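Local coordinates for protein ribonuclease H (Uncultured organism, PDB 3U3G) that probably cleaves the RNA strand of RNA/DNA hybrids, as an RNase H1 of the RNase H family, at residues I6-G11 with I54-D59. Residues are numbered along the deposited sequence; the frame is centred on the assembly and turned at random.
Sequences IYTDGG and IRALED
Ile-6 and Thr-8 pack against Ala-56 in a small, buried, purely apolar helix-on-sheet contact close to the centre of the chain, where helix 45-60 lies against strand 3-12. The joint surface is only 106 Å², both sides summed, and no hydrogen bond crosses it. A single methyl does the touching from the helix: Ala-56 CB, 3.7 Å from Thr-8 CG2 and 3.8 Å from Ile-6 CG2, sits over this pair, the two CG2 atoms being 3.7 Å from each other. In Ile-6 the branch CG2 is held opposite the backbone N by a chi1 of -60°; the side chain also touches Val-72 and Val-74 of strand 71-76. With so short a side chain at the crossing, Thr-8 CA and Ala-56 CA lie 7.3 Å apart. This is the RNase H fold, a mixed sheet ordered 32-41, 17-26, 3-12, 71-76, 115-118, with 3-12 antiparallel to 17-26 and parallel to 71-76. The packed strand and helix also bring Asp-9 OD1 and Glu-49 OE2 close as like charges, consistent with the acidic metal-binding site of RNases H. Val-23 of strand 17-26 touches both Ile-6 and Ala-56, widening the apolar seat. One turn along the helix, Arg-55 NE donates a hydrogen bond to Asp-59 OD1 (2.9 Å, N-H...O 156°) within a salt bridge, meeting its syn side 33° out of the carboxylate plane; OD2 is hydrogen-bonded to Ser-36 OG, tying the helix to strand 32-41.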
loop_
_atom_site.group_PDB
_atom_site.type_symbol
_atom_site.label_atom_id
_atom_site.label_comp_id
_atom_site.label_asym_id
_atom_site.label_seq_id
_atom_site.Cartn_x
_atom_site.Cartn_y
_atom_site.Cartn_z
ATOM N N ILE A 6 -0.104 -1.331 -8.653
ATOM C CA ILE A 6 -0.748 -1.064 -7.375
ATOM C C ILE A 6 -0.323 0.318 -6.894
ATOM O O ILE A 6 0.848 0.681 -7.035
ATOM C CB ILE A 6 -0.317 -2.107 -6.323
ATOM C CG1 ILE A 6 -0.704 -3.524 -6.758
ATOM C CG2 ILE A 6 -0.939 -1.787 -4.969
ATOM C CD1 ILE A 6 -0.122 -4.623 -5.885
ATOM N N TYR A 7 -1.278 1.131 -6.449
ATOM C CA TYR A 7 -0.981 2.369 -5.723
ATOM C C TYR A 7 -1.472 2.194 -4.298
ATOM O O TYR A 7 -2.601 1.734 -4.079
ATOM C CB TYR A 7 -1.740 3.560 -6.322
ATOM C CG TYR A 7 -1.494 3.783 -7.794
ATOM C CD1 TYR A 7 -2.017 2.908 -8.746
ATOM C CD2 TYR A 7 -0.622 4.779 -8.223
ATOM C CE1 TYR A 7 -1.803 3.114 -10.109
ATOM C CE2 TYR A 7 -0.390 4.981 -9.580
ATOM C CZ TYR A 7 -0.935 4.117 -10.505
ATOM O OH TYR A 7 -0.654 4.268 -11.861
ATOM N N THR A 8 -0.664 2.586 -3.327
ATOM C CA THR A 8 -1.132 2.542 -1.947
ATOM C C THR A 8 -0.942 3.867 -1.253
ATOM O O THR A 8 -0.042 4.635 -1.602
ATOM C CB THR A 8 -0.450 1.439 -1.105
ATOM O OG1 THR A 8 0.933 1.766 -0.908
ATOM C CG2 THR A 8 -0.556 0.071 -1.790
ATOM N N ASP A 9 -1.779 4.121 -0.261
ATOM C CA ASP A 9 -1.587 5.243 0.647
ATOM C C ASP A 9 -2.246 4.896 1.980
ATOM O O ASP A 9 -3.180 4.083 2.050
ATOM C CB ASP A 9 -2.212 6.522 0.058
ATOM C CG ASP A 9 -1.673 7.804 0.693
ATOM O OD1 ASP A 9 -0.645 7.768 1.401
ATOM O OD2 ASP A 9 -2.284 8.871 0.465
ATOM N N GLY A 10 -1.751 5.511 3.046
ATOM C CA GLY A 10 -2.376 5.416 4.352
ATOM C C GLY A 10 -2.217 6.743 5.053
ATOM O O GLY A 10 -1.266 7.479 4.795
ATOM N N GLY A 11 -3.155 7.055 5.927
ATOM C CA GLY A 11 -3.091 8.304 6.673
ATOM C C GLY A 11 -3.791 8.190 8.002
ATOM O O GLY A 11 -4.735 7.413 8.157
ATOM N N ILE A 54 0.278 -3.900 3.437
ATOM C CA ILE A 54 -0.167 -5.221 3.873
ATOM C C ILE A 54 -1.527 -5.585 3.246
ATOM O O ILE A 54 -1.708 -6.684 2.735
ATOM C CB ILE A 54 -0.200 -5.296 5.401
ATOM C CG1 ILE A 54 1.235 -5.200 5.933
ATOM C CG2 ILE A 54 -0.869 -6.581 5.863
ATOM C CD1 ILE A 54 1.319 -5.017 7.427
ATOM N N ARG A 55 -2.432 -4.617 3.195
ATOM C CA ARG A 55 -3.730 -4.818 2.574
ATOM C C ARG A 55 -3.624 -5.033 1.072
ATOM O O ARG A 55 -4.253 -5.943 0.539
ATOM C CB ARG A 55 -4.668 -3.654 2.881
ATOM C CG ARG A 55 -5.962 -3.639 2.066
ATOM C CD ARG A 55 -6.877 -4.857 2.313
ATOM N NE ARG A 55 -8.148 -4.740 1.574
ATOM C CZ ARG A 55 -9.217 -4.106 2.040
ATOM N NH1 ARG A 55 -10.281 -3.940 1.260
ATOM N NH2 ARG A 55 -9.230 -3.655 3.288
ATOM N N ALA A 56 -2.749 -4.283 0.399
ATOM C CA ALA A 56 -2.534 -4.547 -1.029
ATOM C C ALA A 56 -2.025 -5.957 -1.300
ATOM O O ALA A 56 -2.479 -6.622 -2.234
ATOM C CB ALA A 56 -1.598 -3.509 -1.644
ATOM N N LEU A 57 -1.093 -6.425 -0.465
ATOM C CA LEU A 57 -0.591 -7.794 -0.591
ATOM C C LEU A 57 -1.659 -8.862 -0.336
ATOM O O LEU A 57 -1.652 -9.908 -0.998
ATOM C CB LEU A 57 0.617 -8.004 0.326
ATOM C CG LEU A 57 1.820 -7.166 -0.110
ATOM C CD1 LEU A 57 2.853 -7.178 1.013
ATOM C CD2 LEU A 57 2.456 -7.731 -1.391
ATOM N N GLU A 58 -2.613 -8.562 0.544
ATOM C CA GLU A 58 -3.769 -9.421 0.758
ATOM C C GLU A 58 -4.700 -9.411 -0.453
ATOM O O GLU A 58 -5.143 -10.469 -0.923
ATOM C CB GLU A 58 -4.499 -8.971 2.026
ATOM C CG GLU A 58 -5.892 -9.535 2.237
ATOM C CD GLU A 58 -5.897 -10.847 2.986
ATOM O OE1 GLU A 58 -4.828 -11.512 3.019
ATOM O OE2 GLU A 58 -7.018 -11.310 3.332
ATOM N N ASP A 59 -4.992 -8.217 -0.960
ATOM C CA ASP A 59 -5.848 -8.079 -2.139
ATOM C C ASP A 59 -5.290 -8.927 -3.268
ATOM O O ASP A 59 -6.035 -9.571 -4.001
ATOM C CB ASP A 59 -5.871 -6.618 -2.591
ATOM C CG ASP A 59 -6.630 -5.709 -1.629
ATOM O OD1 ASP A 59 -7.553 -6.176 -0.929
ATOM O OD2 ASP A 59 -6.440 -4.483 -1.746
#